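Local coordinates for protein 'Carboxyl esterase 2 (Tuber melanosporum Mel28, PDB 5MIF) that probably hydrolyses carboxylic esters, as an alpha/beta hydrolase of the hormone-sensitive-lipase-like type, at residues T73-K78 against Y93-V98; G123-Y128 against V143-Y148; A228-F233 against D287-Q292; L280-E285 against I310-T315. All blocks are in the same frame, centred on the assembly; numbering follows the deposited sequence.

Contact 1: residues T73-K78 against Y93-V98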
loop_
_atom_site.group_PDB
_atom_site.type_symbol
_atom_site.label_atom_id
_atom_site.label_comp_id
_atom_site.label_asym_id
_atom_site.label_seq_id
_atom_site.Cartn_x
_atom_site.Cartn_y
_atom_site.Cartn_z
ATOM N N THR A 73 -12.831 -6.766 -18.517
ATOM C CA THR A 73 -13.686 -7.362 -17.494
ATOM C C THR A 73 -15.133 -6.983 -17.766
ATOM O O THR A 73 -15.469 -5.804 -17.870
ATOM C CB THR A 73 -13.295 -6.910 -16.072
ATOM O OG1 THR A 73 -11.927 -7.255 -15.821
ATOM C CG2 THR A 73 -14.176 -7.590 -15.032
ATOM N N GLU A 74 -15.982 -7.988 -17.915
ATOM C CA GLU A 74 -17.401 -7.760 -18.119
ATOM C C GLU A 74 -18.199 -7.954 -16.852
ATOM O O GLU A 74 -17.816 -8.724 -15.977
ATOM C CB GLU A 74 -17.949 -8.686 -19.211
ATOM C CG GLU A 74 -17.347 -8.484 -20.593
ATOM C CD GLU A 74 -17.804 -9.542 -21.589
ATOM O OE1 GLU A 74 -18.628 -10.399 -21.210
ATOM O OE2 GLU A 74 -17.396 -9.475 -22.767
ATOM N N PHE A 75 -19.323 -7.244 -16.767
ATOM C CA PHE A 75 -20.241 -7.382 -15.646
ATOM C C PHE A 75 -21.666 -7.076 -16.090
ATOM O O PHE A 75 -21.879 -6.357 -17.060
ATOM C CB PHE A 75 -19.813 -6.473 -14.478
ATOM C CG PHE A 75 -19.494 -5.055 -14.885
ATOM C CD1 PHE A 75 -20.500 -4.105 -15.020
ATOM C CD2 PHE A 75 -18.180 -4.665 -15.096
ATOM C CE1 PHE A 75 -20.196 -2.787 -15.382
ATOM C CE2 PHE A 75 -17.869 -3.353 -15.453
ATOM C CZ PHE A 75 -18.876 -2.413 -15.595
ATOM N N THR A 76 -22.643 -7.623 -15.377
ATOM C CA THR A 76 -24.033 -7.283 -15.640
ATOM C C THR A 76 -24.423 -6.033 -14.851
ATOM O O THR A 76 -23.815 -5.722 -13.823
ATOM C CB THR A 76 -24.986 -8.422 -15.273
ATOM O OG1 THR A 76 -24.823 -8.751 -13.891
ATOM C CG2 THR A 76 -24.727 -9.657 -16.147
ATOM N N THR A 77 -25.452 -5.344 -15.335
ATOM C CA THR A 77 -25.976 -4.127 -14.711
ATOM C C THR A 77 -27.468 -4.262 -14.427
ATOM O O THR A 77 -28.251 -4.548 -15.339
ATOM C CB THR A 77 -25.793 -2.888 -15.607
ATOM O OG1 THR A 77 -24.407 -2.654 -15.856
ATOM C CG2 THR A 77 -26.403 -1.655 -14.947
ATOM N N LYS A 78 -27.868 -4.059 -13.177
ATOM C CA LYS A 78 -29.288 -3.936 -12.886
ATOM C C LYS A 78 -29.550 -2.519 -12.361
ATOM O O LYS A 78 -28.973 -2.091 -11.355
ATOM C CB LYS A 78 -29.752 -5.002 -11.889
ATOM C CG LYS A 78 -31.253 -4.963 -11.630
ATOM C CD LYS A 78 -31.752 -6.205 -10.910
ATOM C CE LYS A 78 -33.278 -6.293 -10.983
ATOM N NZ LYS A 78 -33.822 -7.617 -10.554
ATOM N N TYR A 93 -27.143 1.273 -8.994
ATOM C CA TYR A 93 -26.785 0.297 -10.003
ATOM C C TYR A 93 -26.137 -0.923 -9.334
ATOM O O TYR A 93 -25.143 -0.784 -8.629
ATOM C CB TYR A 93 -25.835 0.902 -11.037
ATOM C CG TYR A 93 -26.394 2.103 -11.782
ATOM C CD1 TYR A 93 -26.322 3.383 -11.236
ATOM C CD2 TYR A 93 -27.026 1.951 -13.012
ATOM C CE1 TYR A 93 -26.849 4.491 -11.914
ATOM C CE2 TYR A 93 -27.552 3.044 -13.696
ATOM C CZ TYR A 93 -27.466 4.309 -13.142
ATOM O OH TYR A 93 -27.991 5.384 -13.826
ATOM N N LEU A 94 -26.674 -2.118 -9.566
ATOM C CA LEU A 94 -26.022 -3.323 -9.056
ATOM C C LEU A 94 -25.190 -3.958 -10.164
ATOM O O LEU A 94 -25.732 -4.434 -11.157
ATOM C CB LEU A 94 -27.039 -4.330 -8.521
ATOM C CG LEU A 94 -26.463 -5.627 -7.920
ATOM C CD1 LEU A 94 -25.640 -5.321 -6.666
ATOM C CD2 LEU A 94 -27.560 -6.633 -7.606
ATOM N N TYR A 95 -23.874 -3.951 -9.995
ATOM C CA TYR A 95 -22.984 -4.568 -10.969
ATOM C C TYR A 95 -22.476 -5.910 -10.459
ATOM O O TYR A 95 -21.969 -5.989 -9.340
ATOM C CB TYR A 95 -21.805 -3.666 -11.281
ATOM C CG TYR A 95 -22.155 -2.274 -11.760
ATOM C CD1 TYR A 95 -22.745 -2.060 -13.010
ATOM C CD2 TYR A 95 -21.831 -1.167 -10.989
ATOM C CE1 TYR A 95 -23.022 -0.762 -13.456
ATOM C CE2 TYR A 95 -22.105 0.112 -11.412
ATOM C CZ TYR A 95 -22.696 0.319 -12.638
ATOM O OH TYR A 95 -22.937 1.620 -13.016
ATOM N N LYS A 96 -22.634 -6.958 -11.269
ATOM C CA LYS A 96 -22.182 -8.311 -10.909
ATOM C C LYS A 96 -21.228 -8.907 -11.932
ATOM O O LYS A 96 -21.474 -8.818 -13.127
ATOM C CB LYS A 96 -23.375 -9.257 -10.751
ATOM C CG LYS A 96 -24.405 -8.822 -9.745
ATOM C CD LYS A 96 -25.349 -9.964 -9.416
ATOM C CE LYS A 96 -26.476 -10.003 -10.431
ATOM N NZ LYS A 96 -27.329 -11.197 -10.264
ATOM N N PRO A 97 -20.130 -9.514 -11.468
ATOM C CA PRO A 97 -19.266 -10.236 -12.409
ATOM C C PRO A 97 -20.007 -11.407 -13.088
ATOM O O PRO A 97 -20.953 -11.967 -12.536
ATOM C CB PRO A 97 -18.145 -10.768 -11.516
ATOM C CG PRO A 97 -18.783 -10.894 -10.160
ATOM C CD PRO A 97 -19.733 -9.729 -10.064
ATOM N N VAL A 98 -19.573 -11.763 -14.287
ATOM C CA VAL A 98 -20.169 -12.866 -15.040
ATOM C C VAL A 98 -19.819 -14.212 -14.386
ATOM O O VAL A 98 -18.875 -14.295 -13.604
ATOM C CB VAL A 98 -19.683 -12.867 -16.502
ATOM C CG1 VAL A 98 -19.959 -11.528 -17.135
ATOM C CG2 VAL A 98 -18.192 -13.139 -16.551
HETATM O O HOH W 1 -26.382 -7.053 -12.244
#
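Thr76 faces Lys96 as an antiparallel hydrogen-bonded pair of the hairpin made by strands 75-82 and 90-97. Thr76 N donates to Lys96 O at 2.8 Å, and Lys96 N returns a bond to Thr76 O. With the threonine hydroxyl turned between its own N and carbonyl carbon (chi1 58°), Thr76 OG1 comes to rest 3.5 Å from Lys96 CB. The same OG1 is hydrogen-bonded at 2.8 Å to a water, which donates a proton to Leu94 O, adding a side-chain link beside the main-chain bonds. The Lys96 chain bends away, and its NZ is hydrogen-bonded to Leu177 O.

Lys78 repeats the pattern opposite Leu94: Leu94 N reaches Lys78 O at 2.9 Å, nearly straight at 168°, and Lys78 N answers to Leu94 O. Only the root of the lysine chain takes part, Lys78 CB lying 4.1 Å from Leu94 O, before the extended remainder leads away.

Tyr95 works on the other face of the sheet, beside Thr77. Thr77 OG1 lies in the plane of the tyrosine ring, at its edge, 3.3 Å from Tyr95 CD1. Phe75 runs alongside, with Phe75 CE1 3.6 Å from Tyr95 CD1 and the two ring planes turned 71° from each other. Both rings also touch Ile136 of helix 129-139.

The hairpin forms the antiparallel margin of the central alpha/beta hydrolase sheet. Its chemistry is divided: main-chain bonds fix the register, water and aliphatic stems line the Thr76 and Lys78 face, and the aromatic face packs this margin against helix 129-139.

Contact 2: residues G123-Y128 against V143-Y148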
loop_
_atom_site.group_PDB
_atom_site.type_symbol
_atom_site.label_atom_id
_atom_site.label_comp_id
_atom_site.label_asym_id
_atom_site.label_seq_id
_atom_site.Cartn_x
_atom_site.Cartn_y
_atom_site.Cartn_z
ATOM N N GLY A 123 -19.930 13.413 -10.640
ATOM C CA GLY A 123 -19.698 11.985 -10.591
ATOM C C GLY A 123 -20.972 11.196 -10.796
ATOM O O GLY A 123 -22.069 11.759 -10.790
ATOM N N GLY A 124 -20.815 9.889 -10.974
ATOM C CA GLY A 124 -21.918 8.984 -11.229
ATOM C C GLY A 124 -21.319 7.754 -11.878
ATOM O O GLY A 124 -20.094 7.639 -11.946
ATOM N N PRO A 125 -22.164 6.841 -12.372
ATOM C CA PRO A 125 -21.666 5.572 -12.919
ATOM C C PRO A 125 -20.718 5.734 -14.108
ATOM O O PRO A 125 -19.833 4.894 -14.273
ATOM C CB PRO A 125 -22.946 4.844 -13.342
ATOM C CG PRO A 125 -23.976 5.937 -13.517
ATOM C CD PRO A 125 -23.630 6.955 -12.474
ATOM N N LYS A 126 -20.868 6.790 -14.905
ATOM C CA LYS A 126 -20.041 6.950 -16.105
ATOM C C LYS A 126 -18.602 7.292 -15.774
ATOM O O LYS A 126 -17.668 6.649 -16.255
ATOM C CB LYS A 126 -20.615 8.028 -17.038
ATOM C CG LYS A 126 -21.980 7.717 -17.664
ATOM C CD LYS A 126 -22.429 8.898 -18.556
ATOM C CE LYS A 126 -23.266 8.464 -19.749
ATOM N NZ LYS A 126 -24.734 8.582 -19.536
ATOM N N SER A 127 -18.420 8.318 -14.954
ATOM C CA SER A 127 -17.092 8.787 -14.616
ATOM C C SER A 127 -16.343 7.793 -13.744
ATOM O O SER A 127 -15.121 7.861 -13.638
ATOM C CB SER A 127 -17.165 10.150 -13.931
ATOM O OG SER A 127 -18.100 10.126 -12.873
ATOM N N TYR A 128 -17.084 6.897 -13.102
ATOM C CA TYR A 128 -16.484 5.911 -12.212
ATOM C C TYR A 128 -16.431 4.517 -12.822
ATOM O O TYR A 128 -16.151 3.551 -12.121
ATOM C CB TYR A 128 -17.234 5.895 -10.874
ATOM C CG TYR A 128 -16.682 6.950 -9.946
ATOM C CD1 TYR A 128 -17.034 8.294 -10.105
ATOM C CD2 TYR A 128 -15.776 6.619 -8.935
ATOM C CE1 TYR A 128 -16.514 9.272 -9.281
ATOM C CE2 TYR A 128 -15.251 7.597 -8.097
ATOM C CZ TYR A 128 -15.624 8.923 -8.278
ATOM O OH TYR A 128 -15.097 9.902 -7.463
ATOM N N VAL A 143 -20.805 -4.922 -7.118
ATOM C CA VAL A 143 -20.694 -3.527 -6.685
ATOM C C VAL A 143 -22.087 -2.883 -6.706
ATOM O O VAL A 143 -22.781 -2.895 -7.729
ATOM C CB VAL A 143 -19.740 -2.716 -7.580
ATOM C CG1 VAL A 143 -19.837 -1.219 -7.248
ATOM C CG2 VAL A 143 -18.302 -3.209 -7.421
ATOM N N PHE A 144 -22.486 -2.361 -5.550
ATOM C CA PHE A 144 -23.749 -1.661 -5.363
ATOM C C PHE A 144 -23.409 -0.183 -5.381
ATOM O O PHE A 144 -22.984 0.389 -4.371
ATOM C CB PHE A 144 -24.399 -2.106 -4.043
ATOM C CG PHE A 144 -25.741 -1.484 -3.750
ATOM C CD1 PHE A 144 -26.881 -1.889 -4.431
ATOM C CD2 PHE A 144 -25.873 -0.556 -2.733
ATOM C CE1 PHE A 144 -28.119 -1.337 -4.134
ATOM C CE2 PHE A 144 -27.105 -0.003 -2.431
ATOM C CZ PHE A 144 -28.230 -0.389 -3.135
ATOM N N PHE A 145 -23.544 0.421 -6.554
ATOM C CA PHE A 145 -23.096 1.792 -6.772
ATOM C C PHE A 145 -24.271 2.759 -6.568
ATOM O O PHE A 145 -25.237 2.756 -7.346
ATOM C CB PHE A 145 -22.511 1.919 -8.180
ATOM C CG PHE A 145 -21.891 3.251 -8.478
ATOM C CD1 PHE A 145 -22.662 4.294 -8.985
ATOM C CD2 PHE A 145 -20.544 3.453 -8.290
ATOM C CE1 PHE A 145 -22.093 5.529 -9.280
ATOM C CE2 PHE A 145 -19.958 4.689 -8.579
ATOM C CZ PHE A 145 -20.735 5.728 -9.083
ATOM N N VAL A 146 -24.198 3.564 -5.510
ATOM C CA VAL A 146 -25.295 4.461 -5.170
ATOM C C VAL A 146 -25.162 5.790 -5.910
ATOM O O VAL A 146 -24.204 6.529 -5.713
ATOM C CB VAL A 146 -25.361 4.716 -3.670
ATOM C CG1 VAL A 146 -26.533 5.643 -3.365
ATOM C CG2 VAL A 146 -25.516 3.390 -2.923
ATOM N N ASP A 147 -26.126 6.070 -6.777
ATOM C CA ASP A 147 -26.118 7.293 -7.573
ATOM C C ASP A 147 -26.951 8.362 -6.877
ATOM O O ASP A 147 -28.030 8.734 -7.338
ATOM C CB ASP A 147 -26.643 6.986 -8.988
ATOM C CG ASP A 147 -26.314 8.079 -10.004
ATOM O OD1 ASP A 147 -25.478 8.969 -9.730
ATOM O OD2 ASP A 147 -26.887 8.024 -11.107
ATOM N N TYR A 148 -26.453 8.833 -5.740
ATOM C CA TYR A 148 -27.184 9.774 -4.896
ATOM C C TYR A 148 -27.342 11.145 -5.591
ATOM O O TYR A 148 -26.598 11.475 -6.524
ATOM C CB TYR A 148 -26.464 9.931 -3.552
ATOM C CG TYR A 148 -25.025 10.366 -3.718
ATOM C CD1 TYR A 148 -24.693 11.709 -3.790
ATOM C CD2 TYR A 148 -23.998 9.427 -3.826
ATOM C CE1 TYR A 148 -23.380 12.117 -3.944
ATOM C CE2 TYR A 148 -22.673 9.828 -3.990
ATOM C CZ TYR A 148 -22.373 11.168 -4.051
ATOM O OH TYR A 148 -21.060 11.578 -4.213
HETATM O O HOH W 2 -24.667 11.206 -11.056
#
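Phe145 drives its ring into the bend of the loop 123-128, and nonpolar packing carries most of the contact. Its CG stands anti to the backbone N (chi1 -174°), which sends the ring straight out from strand 142-147. The far end of that ring then meets the loop at three places: Phe145 CE1 lies 3.4 Å from Pro125 N, CZ 3.5 Å from Gly124 C, and CE2 3.8 Å from Tyr128 CB. Gly124 brings its bare main chain against the ring; a CB there would clash with Pro125 CD. Two residues further along the strand, Asp147 lies across the proline ring at about a right angle, Asp147 OD2 3.7 Å from Pro125 CD.

This loop follows the HGGG segment that begins at His116, a signature which in hormone-sensitive-lipase relatives shapes the oxyanion hole. Phe145 and Tyr128 both pack against the ring of that histidine, which lies nearly parallel to the Phe145 ring.

Polar links are indirect, since no hydrogen bond joins the two segments. A water stands 2.7 Å from Gly123 O and equally far from Asp147 OD1, with further acceptors competing for its protons. Tyr128, at the N-cap position of helix 129-139, spends its hydroxyl on Asp189, in the GDSAG sequence of the presumed nucleophile elbow, while Ser127 OG is bonded to Asp62 OD1.

Contact 3: residues A228-F233 against D287-Q292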
loop_
_atom_site.group_PDB
_atom_site.type_symbol
_atom_site.label_atom_id
_atom_site.label_comp_id
_atom_site.label_asym_id
_atom_site.label_seq_id
_atom_site.Cartn_x
_atom_site.Cartn_y
_atom_site.Cartn_z
ATOM N N ALA A 228 -3.086 20.697 8.594
ATOM C CA ALA A 228 -1.733 21.082 8.193
ATOM C C ALA A 228 -1.500 21.014 6.677
ATOM O O ALA A 228 -0.872 21.907 6.103
ATOM C CB ALA A 228 -0.708 20.210 8.922
ATOM N N THR A 229 -1.997 19.965 6.024
ATOM C CA THR A 229 -1.726 19.805 4.598
ATOM C C THR A 229 -2.518 20.781 3.713
ATOM O O THR A 229 -2.182 20.939 2.538
ATOM C CB THR A 229 -2.005 18.363 4.115
ATOM O OG1 THR A 229 -3.313 17.960 4.526
ATOM C CG2 THR A 229 -0.966 17.390 4.679
ATOM N N PHE A 230 -3.550 21.435 4.257
ATOM C CA PHE A 230 -4.207 22.533 3.529
ATOM C C PHE A 230 -3.179 23.605 3.206
ATOM O O PHE A 230 -3.106 24.100 2.084
ATOM C CB PHE A 230 -5.346 23.178 4.335
ATOM C CG PHE A 230 -6.678 22.503 4.184
ATOM C CD1 PHE A 230 -6.903 21.228 4.699
ATOM C CD2 PHE A 230 -7.712 23.146 3.517
ATOM C CE1 PHE A 230 -8.146 20.612 4.569
ATOM C CE2 PHE A 230 -8.951 22.541 3.375
ATOM C CZ PHE A 230 -9.170 21.271 3.903
ATOM N N LYS A 231 -2.374 23.929 4.212
ATOM C CA LYS A 231 -1.312 24.915 4.096
ATOM C C LYS A 231 -0.144 24.410 3.233
ATOM O O LYS A 231 0.489 25.186 2.516
ATOM C CB LYS A 231 -0.812 25.292 5.497
ATOM C CG LYS A 231 -1.864 26.018 6.317
ATOM C CD LYS A 231 -1.636 25.858 7.811
ATOM C CE LYS A 231 -2.754 26.536 8.611
ATOM N NZ LYS A 231 -2.390 26.783 10.044
ATOM N N GLU A 232 0.143 23.111 3.301
ATOM C CA GLU A 232 1.274 22.555 2.568
ATOM C C GLU A 232 1.007 22.464 1.058
ATOM O O GLU A 232 1.907 22.674 0.247
ATOM C CB GLU A 232 1.641 21.176 3.121
ATOM C CG GLU A 232 2.891 20.596 2.500
ATOM C CD GLU A 232 3.347 19.321 3.174
ATOM O OE1 GLU A 232 2.667 18.866 4.126
ATOM O OE2 GLU A 232 4.405 18.790 2.763
ATOM N N PHE A 233 -0.224 22.132 0.680
ATOM C CA PHE A 233 -0.583 22.016 -0.737
ATOM C C PHE A 233 -1.806 22.859 -1.127
ATOM O O PHE A 233 -2.760 22.321 -1.699
ATOM C CB PHE A 233 -0.858 20.553 -1.081
ATOM C CG PHE A 233 0.194 19.604 -0.587
ATOM C CD1 PHE A 233 1.394 19.456 -1.265
ATOM C CD2 PHE A 233 -0.020 18.861 0.564
ATOM C CE1 PHE A 233 2.363 18.576 -0.807
ATOM C CE2 PHE A 233 0.942 17.982 1.026
ATOM C CZ PHE A 233 2.134 17.838 0.342
ATOM N N ASP A 287 -1.546 16.310 -1.609
ATOM C CA ASP A 287 -2.988 16.411 -1.443
ATOM C C ASP A 287 -3.308 17.216 -0.194
ATOM O O ASP A 287 -2.921 16.829 0.906
ATOM C CB ASP A 287 -3.609 15.016 -1.333
ATOM C CG ASP A 287 -5.137 15.035 -1.293
ATOM O OD1 ASP A 287 -5.748 16.105 -1.097
ATOM O OD2 ASP A 287 -5.750 13.951 -1.416
ATOM N N PRO A 288 -4.040 18.332 -0.359
ATOM C CA PRO A 288 -4.479 19.139 0.782
ATOM C C PRO A 288 -5.258 18.327 1.810
ATOM O O PRO A 288 -5.178 18.610 3.003
ATOM C CB PRO A 288 -5.416 20.178 0.150
ATOM C CG PRO A 288 -5.179 20.130 -1.269
ATOM C CD PRO A 288 -4.594 18.820 -1.632
ATOM N N ILE A 289 -5.998 17.326 1.348
ATOM C CA ILE A 289 -6.908 16.603 2.232
ATOM C C ILE A 289 -6.211 15.380 2.878
ATOM O O ILE A 289 -6.823 14.641 3.651
ATOM C CB ILE A 289 -8.195 16.172 1.464
ATOM C CG1 ILE A 289 -9.412 16.200 2.375
ATOM C CG2 ILE A 289 -8.053 14.824 0.809
ATOM C CD1 ILE A 289 -9.826 17.596 2.722
ATOM N N ARG A 290 -4.928 15.187 2.574
ATOM C CA ARG A 290 -4.183 14.025 3.075
ATOM C C ARG A 290 -4.237 13.877 4.605
ATOM O O ARG A 290 -4.448 12.780 5.114
ATOM C CB ARG A 290 -2.721 14.092 2.619
ATOM C CG ARG A 290 -1.890 12.867 2.999
ATOM C CD ARG A 290 -0.412 13.114 2.738
ATOM N NE ARG A 290 0.172 13.893 3.828
ATOM C CZ ARG A 290 1.278 14.629 3.729
ATOM N NH1 ARG A 290 1.937 14.695 2.581
ATOM N NH2 ARG A 290 1.730 15.292 4.787
ATOM N N GLN A 291 -4.049 14.976 5.334
ATOM C CA GLN A 291 -4.005 14.924 6.801
ATOM C C GLN A 291 -5.283 14.346 7.433
ATOM O O GLN A 291 -5.234 13.677 8.476
ATOM C CB GLN A 291 -3.735 16.321 7.373
ATOM C CG GLN A 291 -3.485 16.344 8.878
ATOM C CD GLN A 291 -2.116 15.804 9.256
ATOM O OE1 GLN A 291 -1.122 16.081 8.583
ATOM N NE2 GLN A 291 -2.062 15.011 10.326
ATOM N N GLN A 292 -6.426 14.621 6.812
ATOM C CA GLN A 292 -7.708 14.172 7.349
ATOM C C GLN A 292 -7.810 12.653 7.420
ATOM O O GLN A 292 -8.219 12.097 8.446
ATOM C CB GLN A 292 -8.864 14.733 6.512
ATOM C CG GLN A 292 -9.070 16.211 6.731
ATOM C CD GLN A 292 -10.292 16.747 6.025
ATOM O OE1 GLN A 292 -11.205 15.994 5.661
ATOM N NE2 GLN A 292 -10.299 18.056 5.781
HETATM O O HOH W 3 4.499 15.793 2.587
#
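Thr229 OG1 donates to Pro288 O and at the same time accepts from Gln291 N. The bond from Thr229 OG1 to Pro288 O measures 2.5 Å, a length so short that its exact value is doubtful; that from Gln291 N to Thr229 OG1 is 3.2 Å with 160° at the hydrogen. Turning OG1 between the backbone N and carbonyl carbon (chi1 51°) brings it over the start of helix 290-302. A valine in its place would probably leave Pro288 O without its donor and Gln291 N without its acceptor, weakening the join between the short helix 228-232 and this turn.

The turn itself is braced by Asp287, whose OD1 caps Ile289 N at 2.7 Å, met from above the carboxylate plane. OD2 bonds His317 ND1, consistent with Asp287 being the acid of a Ser-His-Asp triad on the loop after strand 279-284, its usual site in alpha/beta hydrolases.

Further out, Arg290 NH2 makes a long salt bridge of 3.8 Å to Glu232 OE1, the two planes nearly perpendicular. A water completes a second link, accepting from Arg290 NH1 at 2.8 Å and donating to Glu232 OE2; NH1 is also bonded to Glu285 O.

Packing fills the rest. Thr229 CG2 sits over one face of the guanidinium, 3.4 Å from Arg290 NH2. The Phe233 ring is sandwiched between Asp287 N and Glu232 CG on opposite faces. Phe230 offers its edge to Gln292, Phe230 CE1 3.6 Å from Gln292 NE2, while Gln292 OE1 holds Thr221 N.

Contact 4: residues L280-E285 against I310-T315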
loop_
_atom_site.group_PDB
_atom_site.type_symbol
_atom_site.label_atom_id
_atom_site.label_comp_id
_atom_site.label_asym_id
_atom_site.label_seq_id
_atom_site.Cartn_x
_atom_site.Cartn_y
_atom_site.Cartn_z
ATOM N N LEU A 280 -9.538 0.071 5.825
ATOM C CA LEU A 280 -8.296 0.397 5.136
ATOM C C LEU A 280 -8.380 1.821 4.571
ATOM O O LEU A 280 -9.301 2.145 3.810
ATOM C CB LEU A 280 -8.020 -0.609 4.012
ATOM C CG LEU A 280 -6.958 -0.206 2.984
ATOM C CD1 LEU A 280 -5.561 -0.141 3.609
ATOM C CD2 LEU A 280 -6.963 -1.168 1.824
ATOM N N ILE A 281 -7.422 2.665 4.939
ATOM C CA ILE A 281 -7.365 4.025 4.415
ATOM C C ILE A 281 -6.148 4.230 3.530
ATOM O O ILE A 281 -5.018 3.935 3.919
ATOM C CB ILE A 281 -7.356 5.058 5.553
ATOM C CG1 ILE A 281 -8.624 4.900 6.391
ATOM C CG2 ILE A 281 -7.219 6.482 4.991
ATOM C CD1 ILE A 281 -8.638 5.731 7.663
ATOM N N VAL A 282 -6.387 4.724 2.324
ATOM C CA VAL A 282 -5.318 5.003 1.380
ATOM C C VAL A 282 -5.338 6.499 1.072
ATOM O O VAL A 282 -6.391 7.044 0.767
ATOM C CB VAL A 282 -5.498 4.170 0.090
ATOM C CG1 VAL A 282 -4.421 4.496 -0.909
ATOM C CG2 VAL A 282 -5.485 2.677 0.425
ATOM N N VAL A 283 -4.194 7.168 1.166
ATOM C CA VAL A 283 -4.142 8.612 0.888
ATOM C C VAL A 283 -3.072 8.933 -0.153
ATOM O O VAL A 283 -2.113 8.174 -0.331
ATOM C CB VAL A 283 -3.866 9.453 2.165
ATOM C CG1 VAL A 283 -5.027 9.333 3.158
ATOM C CG2 VAL A 283 -2.521 9.057 2.801
ATOM N N ALA A 284 -3.261 10.038 -0.870
ATOM C CA ALA A 284 -2.244 10.517 -1.797
ATOM C C ALA A 284 -1.276 11.424 -1.047
ATOM O O ALA A 284 -1.678 12.136 -0.136
ATOM C CB ALA A 284 -2.884 11.259 -2.967
ATOM N N GLU A 285 -0.006 11.413 -1.433
ATOM C CA GLU A 285 0.990 12.219 -0.738
ATOM C C GLU A 285 0.776 13.714 -0.966
ATOM O O GLU A 285 0.751 14.504 -0.016
ATOM C CB GLU A 285 2.397 11.842 -1.185
ATOM C CG GLU A 285 3.473 12.728 -0.607
ATOM C CD GLU A 285 4.832 12.460 -1.220
ATOM O OE1 GLU A 285 4.877 12.035 -2.396
ATOM O OE2 GLU A 285 5.850 12.710 -0.546
ATOM N N ILE A 310 -2.241 3.736 4.569
ATOM C CA ILE A 310 -1.190 3.736 3.574
ATOM C C ILE A 310 -1.138 5.046 2.792
ATOM O O ILE A 310 -2.152 5.516 2.274
ATOM C CB ILE A 310 -1.389 2.570 2.609
ATOM C CG1 ILE A 310 -0.833 1.288 3.230
ATOM C CG2 ILE A 310 -0.708 2.818 1.295
ATOM C CD1 ILE A 310 -1.304 0.066 2.490
ATOM N N ARG A 311 0.054 5.626 2.721
ATOM C CA ARG A 311 0.306 6.835 1.955
ATOM C C ARG A 311 1.070 6.485 0.691
ATOM O O ARG A 311 2.134 5.863 0.748
ATOM C CB ARG A 311 1.102 7.859 2.777
ATOM C CG ARG A 311 1.552 9.085 1.956
ATOM C CD ARG A 311 2.612 9.921 2.685
ATOM N NE ARG A 311 2.118 10.506 3.929
ATOM C CZ ARG A 311 2.767 11.438 4.628
ATOM N NH1 ARG A 311 3.951 11.885 4.215
ATOM N NH2 ARG A 311 2.237 11.914 5.751
ATOM N N VAL A 312 0.525 6.889 -0.450
ATOM C CA VAL A 312 1.130 6.615 -1.738
ATOM C C VAL A 312 1.932 7.825 -2.161
ATOM O O VAL A 312 1.377 8.913 -2.327
ATOM C CB VAL A 312 0.060 6.296 -2.809
ATOM C CG1 VAL A 312 0.711 5.785 -4.073
ATOM C CG2 VAL A 312 -0.926 5.283 -2.276
ATOM N N LEU A 313 3.236 7.656 -2.332
ATOM C CA LEU A 313 4.087 8.803 -2.642
ATOM C C LEU A 313 4.031 9.178 -4.124
ATOM O O LEU A 313 3.791 8.325 -4.983
ATOM C CB LEU A 313 5.532 8.535 -2.220
ATOM C CG LEU A 313 5.856 8.894 -0.772
ATOM C CD1 LEU A 313 5.069 8.007 0.217
ATOM C CD2 LEU A 313 7.353 8.809 -0.521
ATOM N N GLY A 314 4.217 10.464 -4.412
ATOM C CA GLY A 314 4.324 10.947 -5.783
ATOM C C GLY A 314 3.010 11.076 -6.546
ATOM O O GLY A 314 3.002 11.293 -7.761
ATOM N N THR A 315 1.888 10.943 -5.853
ATOM C CA THR A 315 0.607 11.049 -6.542
ATOM C C THR A 315 -0.299 12.047 -5.839
ATOM O O THR A 315 0.049 12.576 -4.784
ATOM C CB THR A 315 -0.091 9.685 -6.665
ATOM O OG1 THR A 315 -1.193 9.791 -7.584
ATOM C CG2 THR A 315 -0.586 9.209 -5.316
#
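Leu280 opens the contact loosely, its CD1 4.4 Å from Ile310 CD1. Within these segments the parallel bonds run from Ile281 O, which accepts from Ile310 N at 2.9 Å, and Val283 N then donates to Ile310 O. Between them Val282 places CG1 3.8 Å from Val312 CG2, on the face that Phe319 also touches. Val283 points the other way, CG2 3.8 Å from Arg311 CB, while its O takes a straight bond (173°) from Val312 N.

These strands, 279-284 and 307-312, are the two arms of a beta-alpha-beta crossover through helix 290-302, where Glu294 forms a salt bridge with Arg311 NE. Arg311 also pairs antiparallel with a strand of the second subunit, so the sheet continues across the dimer.

Ala284 rests CB 3.9 Å from Thr315 CG2. The chain then turns a corner, and Glu285 N reaches Val312 O through a bent bond (132°). With CG anti to N (chi1 174°), the extended side chain crosses Leu313 and Glu285 OE1 accepts from Gly314 N at 2.6 Å. An alanine here would probably leave Gly314 N without its acceptor and Arg298 of the second subunit without the carboxylate that pairs with it through OE2.

From the N terminus, contact 1 closes the hairpin 75-82/90-97 at one margin of the sheet. Contact 2 follows in series, closing the excursion through helix 129-139 before strand 142-147; the two touch, strands 90-97 and 142-147 being sheet neighbours and Tyr93 and Tyr95 packing on Pro125. Across the chain's centre from contact 2, contacts 3 and 4 cross: segments 228-233, 280-285, 287-292 and 310-315 alternate between them. Contact 3 closes a loop of 53 residues, contact 4 the last beta-alpha-beta unit, and helix 290-302, which begins in contact 3, connects the two strands of contact 4. Contacts 1 and 4 lie toward opposite ends of one sheet, centres about 28 Å apart.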